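Local coordinates for protein erythrocyte binding antigen 140 (Plasmodium falciparum, PDB 4GF2) that probably binds a receptor on the host red cell surface, likely a sialic acid-bearing glycophorin, through paired Duffy-binding-like domains during invasion by the parasite, at residues L73-N78 with V156-N161; E185-E190 with D266-N271; K386-L391 with V460-E465. The protein carries 3 engineered substitutions. One frame throughout, in Å; residues are numbered along the deposited sequence.

Contact 1: residues L73-N78 with V156-N161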
ATOM      1  N   LEU A  73     -15.918 -22.143 -32.412  1.00 39.06           N
ATOM      2  CA  LEU A  73     -16.129 -21.302 -31.247  1.00 38.27           C
ATOM      3  C   LEU A  73     -14.831 -20.606 -30.849  1.00 35.22           C
ATOM      4  O   LEU A  73     -14.845 -19.454 -30.423  1.00 35.64           O
ATOM      5  CB  LEU A  73     -16.704 -22.129 -30.094  1.00 40.36           C
ATOM      6  CG  LEU A  73     -18.129 -22.637 -30.342  1.00 44.59           C
ATOM      7  CD1 LEU A  73     -18.581 -23.587 -29.243  1.00 48.17           C
ATOM      8  CD2 LEU A  73     -19.104 -21.477 -30.456  1.00 45.25           C
ATOM      9  N   LEU A  74     -13.711 -21.298 -31.015  1.00 33.66           N
ATOM     10  CA  LEU A  74     -12.408 -20.697 -30.763  1.00 35.97           C
ATOM     11  C   LEU A  74     -12.131 -19.595 -31.773  1.00 36.24           C
ATOM     12  O   LEU A  74     -11.538 -18.567 -31.441  1.00 37.40           O
ATOM     13  CB  LEU A  74     -11.299 -21.749 -30.837  1.00 38.49           C
ATOM     14  CG  LEU A  74     -11.171 -22.697 -29.644  1.00 40.06           C
ATOM     15  CD1 LEU A  74     -10.075 -23.713 -29.910  1.00 39.13           C
ATOM     16  CD2 LEU A  74     -10.896 -21.927 -28.355  1.00 42.46           C
ATOM     17  N   TYR A  75     -12.563 -19.803 -33.009  1.00 35.28           N
ATOM     18  CA  TYR A  75     -12.345 -18.797 -34.035  1.00 35.66           C
ATOM     19  C   TYR A  75     -13.106 -17.529 -33.690  1.00 36.46           C
ATOM     20  O   TYR A  75     -12.562 -16.432 -33.773  1.00 36.36           O
ATOM     21  CB  TYR A  75     -12.757 -19.301 -35.418  1.00 36.24           C
ATOM     22  CG  TYR A  75     -12.580 -18.245 -36.484  1.00 38.41           C
ATOM     23  CD1 TYR A  75     -11.355 -18.063 -37.109  1.00 38.71           C
ATOM     24  CD2 TYR A  75     -13.630 -17.410 -36.841  1.00 41.89           C
ATOM     25  CE1 TYR A  75     -11.184 -17.088 -38.069  1.00 42.47           C
ATOM     26  CE2 TYR A  75     -13.467 -16.434 -37.805  1.00 45.47           C
ATOM     27  CZ  TYR A  75     -12.244 -16.279 -38.417  1.00 47.46           C
ATOM     28  OH  TYR A  75     -12.076 -15.307 -39.378  1.00 53.85           O
ATOM     29  N   ASN A  76     -14.367 -17.676 -33.299  1.00 37.75           N
ATOM     30  CA  ASN A  76     -15.166 -16.522 -32.897  1.00 42.25           C
ATOM     31  C   ASN A  76     -14.566 -15.842 -31.675  1.00 42.18           C
ATOM     32  O   ASN A  76     -14.592 -14.618 -31.549  1.00 42.03           O
ATOM     33  CB  ASN A  76     -16.602 -16.941 -32.597  1.00 47.45           C
ATOM     34  CG  ASN A  76     -17.329 -17.435 -33.827  1.00 53.31           C
ATOM     35  OD1 ASN A  76     -16.895 -17.203 -34.955  1.00 56.84           O
ATOM     36  ND2 ASN A  76     -18.453 -18.114 -33.617  1.00 55.44           N
ATOM     37  N   LYS A  77     -14.021 -16.649 -30.774  1.00 42.53           N
ATOM     38  CA  LYS A  77     -13.391 -16.132 -29.570  1.00 42.78           C
ATOM     39  C   LYS A  77     -12.204 -15.248 -29.918  1.00 41.16           C
ATOM     40  O   LYS A  77     -12.050 -14.155 -29.375  1.00 40.86           O
ATOM     41  CB  LYS A  77     -12.923 -17.290 -28.692  1.00 41.97           C
ATOM     42  CG  LYS A  77     -12.208 -16.863 -27.423  1.00 42.68           C
ATOM     43  CD  LYS A  77     -11.603 -18.067 -26.721  1.00 42.45           C
ATOM     44  CE  LYS A  77     -10.732 -17.665 -25.549  1.00 44.38           C
ATOM     45  NZ  LYS A  77      -9.953 -18.824 -25.038  1.00 44.26           N
ATOM     46  N   ASN A  78     -11.372 -15.724 -30.837  1.00 40.04           N
ATOM     47  CA  ASN A  78     -10.101 -15.074 -31.112  1.00 41.82           C
ATOM     48  C   ASN A  78     -10.132 -14.079 -32.270  1.00 45.89           C
ATOM     49  O   ASN A  78      -9.091 -13.561 -32.672  1.00 44.43           O
ATOM     50  CB  ASN A  78      -9.019 -16.125 -31.341  1.00 41.79           C
ATOM     51  CG  ASN A  78      -8.669 -16.878 -30.072  1.00 45.26           C
ATOM     52  OD1 ASN A  78      -8.072 -16.317 -29.155  1.00 49.88           O
ATOM     53  ND2 ASN A  78      -9.041 -18.152 -30.011  1.00 44.16           N
ATOM     54  N   VAL A 156     -10.479 -28.469 -40.385  1.00 39.99           N
ATOM     55  CA  VAL A 156     -10.801 -28.499 -41.813  1.00 41.27           C
ATOM     56  C   VAL A 156     -11.354 -27.169 -42.334  1.00 43.00           C
ATOM     57  O   VAL A 156     -11.096 -26.794 -43.473  1.00 45.76           O
ATOM     58  CB  VAL A 156     -11.804 -29.620 -42.152  1.00 41.02           C
ATOM     59  CG1 VAL A 156     -13.166 -29.321 -41.553  1.00 42.81           C
ATOM     60  CG2 VAL A 156     -11.909 -29.791 -43.662  1.00 41.05           C
ATOM     61  N   ASN A 157     -12.107 -26.456 -41.505  1.00 41.94           N
ATOM     62  CA  ASN A 157     -12.699 -25.189 -41.923  1.00 44.44           C
ATOM     63  C   ASN A 157     -11.831 -23.973 -41.592  1.00 43.22           C
ATOM     64  O   ASN A 157     -12.215 -22.841 -41.883  1.00 44.81           O
ATOM     65  CB  ASN A 157     -14.082 -25.009 -41.283  1.00 47.42           C
ATOM     66  CG  ASN A 157     -15.054 -26.102 -41.671  1.00 51.76           C
ATOM     67  OD1 ASN A 157     -15.632 -26.766 -40.810  1.00 54.75           O
ATOM     68  ND2 ASN A 157     -15.240 -26.298 -42.971  1.00 52.50           N
ATOM     69  N   HIS A 158     -10.666 -24.199 -40.992  1.00 41.33           N
ATOM     70  CA  HIS A 158      -9.828 -23.089 -40.553  1.00 40.21           C
ATOM     71  C   HIS A 158      -8.358 -23.229 -40.951  1.00 39.06           C
ATOM     72  O   HIS A 158      -7.518 -22.454 -40.497  1.00 38.41           O
ATOM     73  CB  HIS A 158      -9.939 -22.921 -39.032  1.00 39.28           C
ATOM     74  CG  HIS A 158     -11.341 -22.697 -38.550  1.00 39.78           C
ATOM     75  ND1 HIS A 158     -12.182 -23.731 -38.200  1.00 39.54           N
ATOM     76  CD2 HIS A 158     -12.050 -21.557 -38.370  1.00 40.08           C
ATOM     77  CE1 HIS A 158     -13.348 -23.238 -37.822  1.00 39.36           C
ATOM     78  NE2 HIS A 158     -13.296 -21.921 -37.919  1.00 39.57           N
ATOM     79  N   LYS A 159      -8.037 -24.203 -41.798  1.00 40.31           N
ATOM     80  CA  LYS A 159      -6.649 -24.395 -42.219  1.00 43.47           C
ATOM     81  C   LYS A 159      -6.077 -23.106 -42.807  1.00 41.03           C
ATOM     82  O   LYS A 159      -4.909 -22.781 -42.592  1.00 41.00           O
ATOM     83  CB  LYS A 159      -6.534 -25.525 -43.244  1.00 52.81           C
ATOM     84  CG  LYS A 159      -6.767 -26.917 -42.674  1.00 59.70           C
ATOM     85  CD  LYS A 159      -6.493 -28.009 -43.707  1.00 68.88           C
ATOM     86  CE  LYS A 159      -5.007 -28.136 -44.014  1.00 74.77           C
ATOM     87  NZ  LYS A 159      -4.719 -29.246 -44.966  1.00 79.82           N
ATOM     88  N   GLY A 160      -6.908 -22.375 -43.544  1.00 39.52           N
ATOM     89  CA  GLY A 160      -6.482 -21.147 -44.188  1.00 40.11           C
ATOM     90  C   GLY A 160      -6.277 -19.977 -43.240  1.00 39.56           C
ATOM     91  O   GLY A 160      -5.634 -18.997 -43.604  1.00 42.99           O
ATOM     92  N   ASN A 161      -6.817 -20.068 -42.027  1.00 36.97           N
ATOM     93  CA  ASN A 161      -6.699 -18.975 -41.059  1.00 38.51           C
ATOM     94  C   ASN A 161      -5.496 -19.108 -40.134  1.00 38.39           C
ATOM     95  O   ASN A 161      -5.301 -18.286 -39.247  1.00 38.99           O
ATOM     96  CB  ASN A 161      -7.964 -18.882 -40.209  1.00 39.65           C
ATOM     97  CG  ASN A 161      -9.214 -18.809 -41.044  1.00 43.52           C
ATOM     98  OD1 ASN A 161      -9.905 -19.809 -41.234  1.00 44.93           O
ATOM     99  ND2 ASN A 161      -9.506 -17.624 -41.567  1.00 45.56           N
TER
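Tyr75 meets His158 and Asn161 in a Duffy-binding-like (DBL) domain, a fold built almost wholly of helices. Tyr75 stands on helix 56-78. Its partners lie in the loop that follows helix 132-155. The contact joins one helix to the chain leaving another.

The Tyr75 and His158 rings are an oblique aromatic pair. Their planes are 38° apart and their centroids 5.4 Å apart. The imidazole comes in at the root of the tyrosine side chain. His158 NE2 lies 3.7 Å from Tyr75 CB, and His158 CD2 is 3.8 Å from Tyr75 CD1. Tyr75 CG is anti to the backbone N (chi1 178°), which carries the ring out from the helix to meet the loop. The phenol then runs on past the histidine to Asn161. There the two side chains cross at about a right angle, with ring and amide planes 55° apart. The amide nitrogen Asn161 ND2 is 3.9 Å from Tyr75 CE1, a van der Waals contact.

His158 is buried and also packs on Ala71 and Lys72 of helix 56-78. Asn157 OD1 accepts a hydrogen bond from Asn68 ND2 of that helix. The loop therefore follows the helix over more than one turn. The backbone bond from Asn161 N to His158 O closes a short 3-10 turn, and this keeps both partners of the tyrosine on one compact piece of chain.

Asn78 folds back on its own backbone. Asn78 ND2 gives a 2.9 Å hydrogen bond to Leu74 O, which also accepts from Asn78 N on the opposite face of the carbonyl plane.

Contact 2: residues E185-E190 with D266-N271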
ATOM      1  N   GLU A 185       2.916 -18.593 -21.853  1.00 42.95           N
ATOM      2  CA  GLU A 185       2.613 -17.695 -22.965  1.00 45.63           C
ATOM      3  C   GLU A 185       1.521 -16.693 -22.588  1.00 41.64           C
ATOM      4  O   GLU A 185       1.646 -15.503 -22.867  1.00 40.73           O
ATOM      5  CB  GLU A 185       2.202 -18.489 -24.206  1.00 55.34           C
ATOM      6  CG  GLU A 185       3.347 -19.260 -24.847  1.00 69.57           C
ATOM      7  CD  GLU A 185       2.885 -20.194 -25.957  1.00 83.39           C
ATOM      8  OE1 GLU A 185       1.761 -20.733 -25.860  1.00 89.04           O
ATOM      9  OE2 GLU A 185       3.647 -20.389 -26.928  1.00 88.43           O
ATOM     10  N   ASN A 186       0.453 -17.170 -21.955  1.00 41.05           N
ATOM     11  CA  ASN A 186      -0.609 -16.280 -21.509  1.00 42.73           C
ATOM     12  C   ASN A 186      -0.030 -15.201 -20.599  1.00 45.93           C
ATOM     13  O   ASN A 186      -0.429 -14.037 -20.657  1.00 49.78           O
ATOM     14  CB  ASN A 186      -1.703 -17.046 -20.752  1.00 41.52           C
ATOM     15  CG  ASN A 186      -2.426 -18.080 -21.613  1.00 41.45           C
ATOM     16  OD1 ASN A 186      -2.977 -19.051 -21.086  1.00 43.56           O
ATOM     17  ND2 ASN A 186      -2.439 -17.875 -22.927  1.00 40.74           N
ATOM     18  N   PHE A 187       0.921 -15.604 -19.764  1.00 44.40           N
ATOM     19  CA  PHE A 187       1.501 -14.721 -18.760  1.00 43.91           C
ATOM     20  C   PHE A 187       2.343 -13.607 -19.371  1.00 42.57           C
ATOM     21  O   PHE A 187       2.181 -12.440 -19.022  1.00 41.72           O
ATOM     22  CB  PHE A 187       2.363 -15.536 -17.798  1.00 46.05           C
ATOM     23  CG  PHE A 187       3.175 -14.700 -16.860  1.00 47.49           C
ATOM     24  CD1 PHE A 187       2.576 -14.054 -15.795  1.00 48.57           C
ATOM     25  CD2 PHE A 187       4.539 -14.565 -17.038  1.00 46.92           C
ATOM     26  CE1 PHE A 187       3.322 -13.286 -14.930  1.00 48.45           C
ATOM     27  CE2 PHE A 187       5.287 -13.797 -16.175  1.00 46.81           C
ATOM     28  CZ  PHE A 187       4.679 -13.158 -15.120  1.00 47.63           C
ATOM     29  N   LEU A 188       3.246 -13.973 -20.276  1.00 42.92           N
ATOM     30  CA  LEU A 188       4.143 -13.004 -20.892  1.00 45.52           C
ATOM     31  C   LEU A 188       3.368 -11.981 -21.711  1.00 49.90           C
ATOM     32  O   LEU A 188       3.768 -10.825 -21.814  1.00 52.51           O
ATOM     33  CB  LEU A 188       5.177 -13.711 -21.772  1.00 44.53           C
ATOM     34  CG  LEU A 188       6.152 -14.620 -21.015  1.00 42.98           C
ATOM     35  CD1 LEU A 188       7.057 -15.370 -21.976  1.00 43.10           C
ATOM     36  CD2 LEU A 188       6.980 -13.820 -20.016  1.00 44.64           C
ATOM     37  N   MET A 189       2.254 -12.407 -22.287  1.00 50.40           N
ATOM     38  CA  MET A 189       1.457 -11.522 -23.119  1.00 50.04           C
ATOM     39  C   MET A 189       0.775 -10.474 -22.250  1.00 47.89           C
ATOM     40  O   MET A 189       0.872  -9.274 -22.511  1.00 50.01           O
ATOM     41  CB  MET A 189       0.419 -12.326 -23.903  1.00 51.07           C
ATOM     42  CG  MET A 189      -0.402 -11.500 -24.877  1.00 52.19           C
ATOM     43  SD  MET A 189      -1.325 -12.526 -26.041  1.00 76.34           S
ATOM     44  CE  MET A 189      -2.411 -13.420 -24.933  1.00 62.40           C
ATOM     45  N   GLU A 190       0.097 -10.931 -21.204  1.00 44.73           N
ATOM     46  CA  GLU A 190      -0.621 -10.026 -20.325  1.00 43.58           C
ATOM     47  C   GLU A 190       0.376  -9.141 -19.571  1.00 43.82           C
ATOM     48  O   GLU A 190       0.083  -7.991 -19.244  1.00 45.60           O
ATOM     49  CB  GLU A 190      -1.509 -10.828 -19.364  1.00 44.46           C
ATOM     50  CG  GLU A 190      -2.282  -9.998 -18.349  1.00 47.85           C
ATOM     51  CD  GLU A 190      -3.284  -9.055 -18.989  1.00 52.63           C
ATOM     52  OE1 GLU A 190      -3.429  -9.080 -20.228  1.00 50.29           O
ATOM     53  OE2 GLU A 190      -3.927  -8.284 -18.247  1.00 58.83           O
ATOM     54  N   ASP A 266      11.053 -17.101  -7.842  1.00 98.79           N
ATOM     55  CA  ASP A 266      11.339 -15.840  -7.171  1.00101.80           C
ATOM     56  C   ASP A 266      11.851 -14.799  -8.164  1.00 92.65           C
ATOM     57  O   ASP A 266      11.246 -13.741  -8.331  1.00 86.81           O
ATOM     58  CB  ASP A 266      12.360 -16.058  -6.050  1.00116.53           C
ATOM     59  CG  ASP A 266      12.591 -14.808  -5.218  1.00125.49           C
ATOM     60  OD1 ASP A 266      11.722 -13.910  -5.236  1.00124.89           O
ATOM     61  OD2 ASP A 266      13.639 -14.729  -4.541  1.00132.50           O
ATOM     62  N   ASP A 267      12.958 -15.111  -8.829  1.00 92.37           N
ATOM     63  CA  ASP A 267      13.567 -14.188  -9.781  1.00 92.18           C
ATOM     64  C   ASP A 267      12.634 -13.919 -10.958  1.00 87.83           C
ATOM     65  O   ASP A 267      12.752 -12.899 -11.637  1.00 87.46           O
ATOM     66  CB  ASP A 267      14.896 -14.752 -10.289  1.00 97.03           C
ATOM     67  CG  ASP A 267      15.611 -13.803 -11.230  1.00 98.69           C
ATOM     68  OD1 ASP A 267      15.515 -12.573 -11.026  1.00 96.83           O
ATOM     69  OD2 ASP A 267      16.271 -14.289 -12.173  1.00102.06           O
ATOM     70  N   PHE A 268      11.706 -14.841 -11.189  1.00 84.78           N
ATOM     71  CA  PHE A 268      10.750 -14.716 -12.280  1.00 79.70           C
ATOM     72  C   PHE A 268       9.759 -13.591 -11.992  1.00 78.99           C
ATOM     73  O   PHE A 268       9.291 -12.915 -12.908  1.00 75.84           O
ATOM     74  CB  PHE A 268      10.006 -16.040 -12.470  1.00 75.24           C
ATOM     75  CG  PHE A 268       9.338 -16.182 -13.807  1.00 70.53           C
ATOM     76  CD1 PHE A 268      10.059 -16.583 -14.918  1.00 71.59           C
ATOM     77  CD2 PHE A 268       7.984 -15.933 -13.949  1.00 66.21           C
ATOM     78  CE1 PHE A 268       9.445 -16.722 -16.149  1.00 70.26           C
ATOM     79  CE2 PHE A 268       7.364 -16.072 -15.175  1.00 64.74           C
ATOM     80  CZ  PHE A 268       8.095 -16.469 -16.277  1.00 67.03           C
ATOM     81  N   PHE A 269       9.452 -13.388 -10.714  1.00 82.37           N
ATOM     82  CA  PHE A 269       8.470 -12.383 -10.319  1.00 82.41           C
ATOM     83  C   PHE A 269       9.072 -11.211  -9.544  1.00 88.63           C
ATOM     84  O   PHE A 269       8.349 -10.292  -9.156  1.00 88.54           O
ATOM     85  CB  PHE A 269       7.359 -13.030  -9.495  1.00 77.82           C
ATOM     86  CG  PHE A 269       6.603 -14.089 -10.234  1.00 71.70           C
ATOM     87  CD1 PHE A 269       5.702 -13.748 -11.226  1.00 68.44           C
ATOM     88  CD2 PHE A 269       6.792 -15.424  -9.939  1.00 69.85           C
ATOM     89  CE1 PHE A 269       5.006 -14.722 -11.910  1.00 66.36           C
ATOM     90  CE2 PHE A 269       6.099 -16.401 -10.617  1.00 68.28           C
ATOM     91  CZ  PHE A 269       5.204 -16.052 -11.603  1.00 66.35           C
ATOM     92  N   LYS A 270      10.381 -11.238  -9.309  1.00 94.48           N
ATOM     93  CA  LYS A 270      11.051 -10.091  -8.707  1.00 99.41           C
ATOM     94  C   LYS A 270      10.825  -8.866  -9.585  1.00 98.04           C
ATOM     95  O   LYS A 270      11.216  -8.854 -10.752  1.00 99.07           O
ATOM     96  CB  LYS A 270      12.554 -10.340  -8.558  1.00105.93           C
ATOM     97  CG  LYS A 270      12.940 -11.272  -7.419  1.00111.99           C
ATOM     98  CD  LYS A 270      14.400 -11.081  -7.022  1.00117.71           C
ATOM     99  CE  LYS A 270      14.874 -12.156  -6.052  1.00121.63           C
ATOM    100  NZ  LYS A 270      15.103 -13.465  -6.728  1.00121.98           N
ATOM    101  N   ASN A 271      10.187  -7.840  -9.032  1.00 95.22           N
ATOM    102  CA  ASN A 271       9.980  -6.601  -9.772  1.00 90.59           C
ATOM    103  C   ASN A 271      11.316  -5.966 -10.128  1.00 87.28           C
ATOM    104  O   ASN A 271      12.169  -5.767  -9.266  1.00 86.64           O
ATOM    105  CB  ASN A 271       9.119  -5.622  -8.972  1.00 91.19           C
ATOM    106  CG  ASN A 271       7.633  -5.879  -9.145  1.00 90.39           C
ATOM    107  OD1 ASN A 271       7.227  -6.906  -9.693  1.00 87.86           O
ATOM    108  ND2 ASN A 271       6.815  -4.945  -8.678  1.00 92.43           N
TER
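Phe187 reaches from helix 175-202 to Phe268 and Phe269 at the end of helix 265-269, and the three buried rings form an aromatic cluster. The cluster packs this short helix on helix 175-202 of the first Duffy-binding-like region. Phe187 CG is anti to the backbone N (chi1 171°), which directs the ring across to the short helix. Phe268 and Phe269 are adjacent in sequence but differ in first torsion: CG is anti to N in Phe268 and beside N in Phe269 (-61°). Both rings thereby turn to the same phenylalanine.

Phe187 and Phe268 run side by side in opposite senses as an oblique pair, with planes 31° apart. Phe187 CE2 and Phe268 CE2 are 3.2 Å apart, shorter than usual and perhaps inexact at this resolution. Phe269 instead presents its edge to the face of Phe187 in an offset edge-to-face pair, with centroids 5.5 Å apart. Phe269 CE1 lies 3.6 Å from Phe187 CZ.

Phe187 also meets the rings of Trp183 and Phe225, so the cluster extends into helix 213-242. A glycerol, probably from the crystallisation liquor, lies near Phe187. The contact is wholly apolar and probably rests on dispersion, ring electrostatics and burial from water.

Contact 3: residues K386-L391 with V460-E465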
ATOM      1  N   LYS A 386      20.442  23.097  17.994  1.00 85.09           N
ATOM      2  CA  LYS A 386      20.087  22.753  19.368  1.00 86.52           C
ATOM      3  C   LYS A 386      20.732  21.434  19.779  1.00 89.30           C
ATOM      4  O   LYS A 386      21.249  20.701  18.939  1.00 89.77           O
ATOM      5  CB  LYS A 386      18.568  22.667  19.524  1.00 81.09           C
ATOM      6  CG  LYS A 386      17.886  24.024  19.598  1.00 78.93           C
ATOM      7  CD  LYS A 386      16.422  23.899  19.987  1.00 74.90           C
ATOM      8  CE  LYS A 386      15.794  25.259  20.245  1.00 75.03           C
ATOM      9  NZ  LYS A 386      16.366  25.928  21.446  1.00 80.40           N
ATOM     10  N   ASP A 387      20.696  21.134  21.073  1.00 91.57           N
ATOM     11  CA  ASP A 387      21.313  19.917  21.592  1.00 96.78           C
ATOM     12  C   ASP A 387      20.441  18.692  21.324  1.00 91.76           C
ATOM     13  O   ASP A 387      19.284  18.817  20.919  1.00 86.08           O
ATOM     14  CB  ASP A 387      21.601  20.057  23.090  1.00107.20           C
ATOM     15  CG  ASP A 387      20.339  20.193  23.920  1.00111.26           C
ATOM     16  OD1 ASP A 387      19.446  19.330  23.798  1.00109.93           O
ATOM     17  OD2 ASP A 387      20.241  21.166  24.695  1.00116.05           O
ATOM     18  N   GLU A 388      21.005  17.510  21.553  1.00 95.01           N
ATOM     19  CA  GLU A 388      20.317  16.253  21.271  1.00 91.80           C
ATOM     20  C   GLU A 388      18.996  16.122  22.018  1.00 82.26           C
ATOM     21  O   GLU A 388      17.982  15.744  21.431  1.00 76.55           O
ATOM     22  CB  GLU A 388      21.212  15.064  21.626  1.00102.31           C
ATOM     23  CG  GLU A 388      22.173  14.656  20.526  1.00107.34           C
ATOM     24  CD  GLU A 388      23.024  13.465  20.917  1.00116.17           C
ATOM     25  OE1 GLU A 388      23.040  13.111  22.115  1.00119.87           O
ATOM     26  OE2 GLU A 388      23.675  12.881  20.025  1.00119.70           O
ATOM     27  N   ASN A 389      19.015  16.420  23.312  1.00 83.70           N
ATOM     28  CA  ASN A 389      17.836  16.255  24.154  1.00 82.46           C
ATOM     29  C   ASN A 389      16.677  17.150  23.720  1.00 75.60           C
ATOM     30  O   ASN A 389      15.514  16.758  23.806  1.00 73.62           O
ATOM     31  CB  ASN A 389      18.187  16.523  25.618  1.00 93.94           C
ATOM     32  CG  ASN A 389      19.261  15.587  26.139  1.00107.72           C
ATOM     33  OD1 ASN A 389      19.489  14.514  25.579  1.00113.56           O
ATOM     34  ND2 ASN A 389      19.927  15.988  27.217  1.00118.42           N
ATOM     35  N   ALA A 390      17.000  18.352  23.251  1.00 75.38           N
ATOM     36  CA  ALA A 390      15.985  19.296  22.803  1.00 71.69           C
ATOM     37  C   ALA A 390      15.419  18.846  21.463  1.00 70.31           C
ATOM     38  O   ALA A 390      14.205  18.732  21.297  1.00 68.19           O
ATOM     39  CB  ALA A 390      16.572  20.692  22.689  1.00 72.18           C
ATOM     40  N   LEU A 391      16.308  18.595  20.508  1.00 71.89           N
ATOM     41  CA  LEU A 391      15.900  18.097  19.202  1.00 69.26           C
ATOM     42  C   LEU A 391      15.019  16.874  19.387  1.00 65.95           C
ATOM     43  O   LEU A 391      13.987  16.730  18.732  1.00 61.57           O
ATOM     44  CB  LEU A 391      17.119  17.729  18.363  1.00 73.77           C
ATOM     45  CG  LEU A 391      17.379  18.613  17.146  1.00 74.42           C
ATOM     46  CD1 LEU A 391      18.701  18.233  16.494  1.00 79.90           C
ATOM     47  CD2 LEU A 391      16.233  18.501  16.154  1.00 69.16           C
ATOM     48  N   VAL A 460      16.392  11.363  11.778  1.00 57.61           N
ATOM     49  CA  VAL A 460      17.098  12.638  11.669  1.00 59.99           C
ATOM     50  C   VAL A 460      17.865  13.003  12.941  1.00 64.19           C
ATOM     51  O   VAL A 460      18.457  14.080  13.022  1.00 67.43           O
ATOM     52  CB  VAL A 460      16.136  13.787  11.325  1.00 57.15           C
ATOM     53  CG1 VAL A 460      15.352  13.459  10.066  1.00 54.05           C
ATOM     54  CG2 VAL A 460      15.196  14.068  12.492  1.00 56.54           C
ATOM     55  N   LEU A 461      17.866  12.105  13.922  1.00 64.39           N
ATOM     56  CA  LEU A 461      18.530  12.366  15.197  1.00 66.89           C
ATOM     57  C   LEU A 461      19.838  11.590  15.343  1.00 73.61           C
ATOM     58  O   LEU A 461      19.920  10.418  14.975  1.00 74.22           O
ATOM     59  CB  LEU A 461      17.605  11.988  16.354  1.00 65.59           C
ATOM     60  CG  LEU A 461      16.264  12.715  16.420  1.00 62.42           C
ATOM     61  CD1 LEU A 461      15.345  12.018  17.406  1.00 63.96           C
ATOM     62  CD2 LEU A 461      16.457  14.171  16.806  1.00 62.49           C
ATOM     63  N   LYS A 462      20.858  12.248  15.887  1.00 79.98           N
ATOM     64  CA  LYS A 462      22.084  11.560  16.272  1.00 88.12           C
ATOM     65  C   LYS A 462      21.747  10.639  17.434  1.00 87.41           C
ATOM     66  O   LYS A 462      20.914  10.981  18.274  1.00 84.76           O
ATOM     67  CB  LYS A 462      23.157  12.561  16.702  1.00 97.10           C
ATOM     68  CG  LYS A 462      23.566  13.563  15.635  1.00 99.22           C
ATOM     69  CD  LYS A 462      24.595  14.543  16.183  1.00105.10           C
ATOM     70  CE  LYS A 462      24.985  15.592  15.157  1.00104.55           C
ATOM     71  NZ  LYS A 462      25.941  16.587  15.718  1.00108.80           N
ATOM     72  N   ASN A 463      22.389   9.476  17.487  1.00 93.06           N
ATOM     73  CA  ASN A 463      22.099   8.498  18.530  1.00 97.97           C
ATOM     74  C   ASN A 463      20.597   8.393  18.765  1.00 94.89           C
ATOM     75  O   ASN A 463      20.069   8.961  19.721  1.00 94.91           O
ATOM     76  CB  ASN A 463      22.802   8.879  19.835  1.00106.07           C
ATOM     77  CG  ASN A 463      24.311   8.947  19.691  1.00112.07           C
ATOM     78  OD1 ASN A 463      24.997   7.926  19.737  1.00116.62           O
ATOM     79  ND2 ASN A 463      24.837  10.157  19.525  1.00111.40           N
ATOM     80  N   LYS A 464      19.913   7.663  17.890  1.00 92.69           N
ATOM     81  CA  LYS A 464      18.457   7.578  17.927  1.00 88.56           C
ATOM     82  C   LYS A 464      17.952   7.048  19.268  1.00 93.59           C
ATOM     83  O   LYS A 464      16.961   7.543  19.802  1.00 93.44           O
ATOM     84  CB  LYS A 464      17.944   6.692  16.787  1.00 85.83           C
ATOM     85  CG  LYS A 464      18.471   7.083  15.412  1.00 87.37           C
ATOM     86  CD  LYS A 464      17.591   6.543  14.291  1.00 89.62           C
ATOM     87  CE  LYS A 464      17.468   5.031  14.341  1.00 98.29           C
ATOM     88  NZ  LYS A 464      16.521   4.523  13.309  1.00 98.56           N
ATOM     89  N   GLU A 465      18.639   6.049  19.814  1.00 98.87           N
ATOM     90  CA  GLU A 465      18.216   5.427  21.067  1.00102.25           C
ATOM     91  C   GLU A 465      18.357   6.369  22.263  1.00 99.46           C
ATOM     92  O   GLU A 465      17.969   6.028  23.379  1.00 96.55           O
ATOM     93  CB  GLU A 465      18.999   4.139  21.318  1.00114.32           C
ATOM     94  CG  GLU A 465      18.695   3.033  20.319  1.00119.57           C
ATOM     95  CD  GLU A 465      19.311   1.704  20.712  1.00131.95           C
ATOM     96  OE1 GLU A 465      19.900   1.619  21.810  1.00138.53           O
ATOM     97  OE2 GLU A 465      19.202   0.742  19.922  1.00134.98           O
TER
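The Glu388 carboxylate and the Asn463 amide are the flat groups here, and their planes are 73° apart. Asn463 ND2 gives a 3.0 Å hydrogen bond to Glu388 OE2, with an N-H...O angle of 154°. It arrives on the syn side of the oxygen, 16° out of the carboxylate plane. The acceptor in turn lies close to the amide plane. Lys462 CB also touches the carboxylate, 3.4 Å from Glu388 OE2. The lysine crosses the glutamate at about a right angle, and the rest of its chain runs off from the glutamate. Lys462 NZ stays 6.1 Å from Glu388 OE2, so any attraction between the opposite charges acts at a distance. Glu388 is extended beyond CG, and this carries its carboxylate over to the loop.

The site lies in the second Duffy-binding-like domain of the chain. It joins the first turn of helix 388-407 to the loop after helix 435-457. Next to the polar pair, Leu461 CD2 packs 3.9 Å from Leu391 CB. Both leucines are buried. Leu461 rests also on Ile395, one turn further along the helix, and on Cys467, which is disulfide-bonded to Cys392.

Asp387 is the N-cap of helix 388-407. Asp387 OD1 accepts from Ala390 N at 2.7 Å, which ties down the turn that bears Glu388.

Overall arrangement
The three contacts follow one another along the elongated chain, each closing before the next opens. Contact 1 lies in the first Duffy-binding-like domain and contact 3 in the second. Their centres are about 72 Å apart, on opposite sides of the chain's centre. They link comparable elements: in each, a helix meets the loop after a later helix. Contact 2 comes between them in sequence and is the one nearest the chain's centre, at about 21 Å. Its centre is about 28 Å from that of contact 1 and about 46 Å from that of contact 3. Contacts 1 and 2 approach to about 8 Å between nearest atoms without touching. Bound glycerol lies beside contact 2.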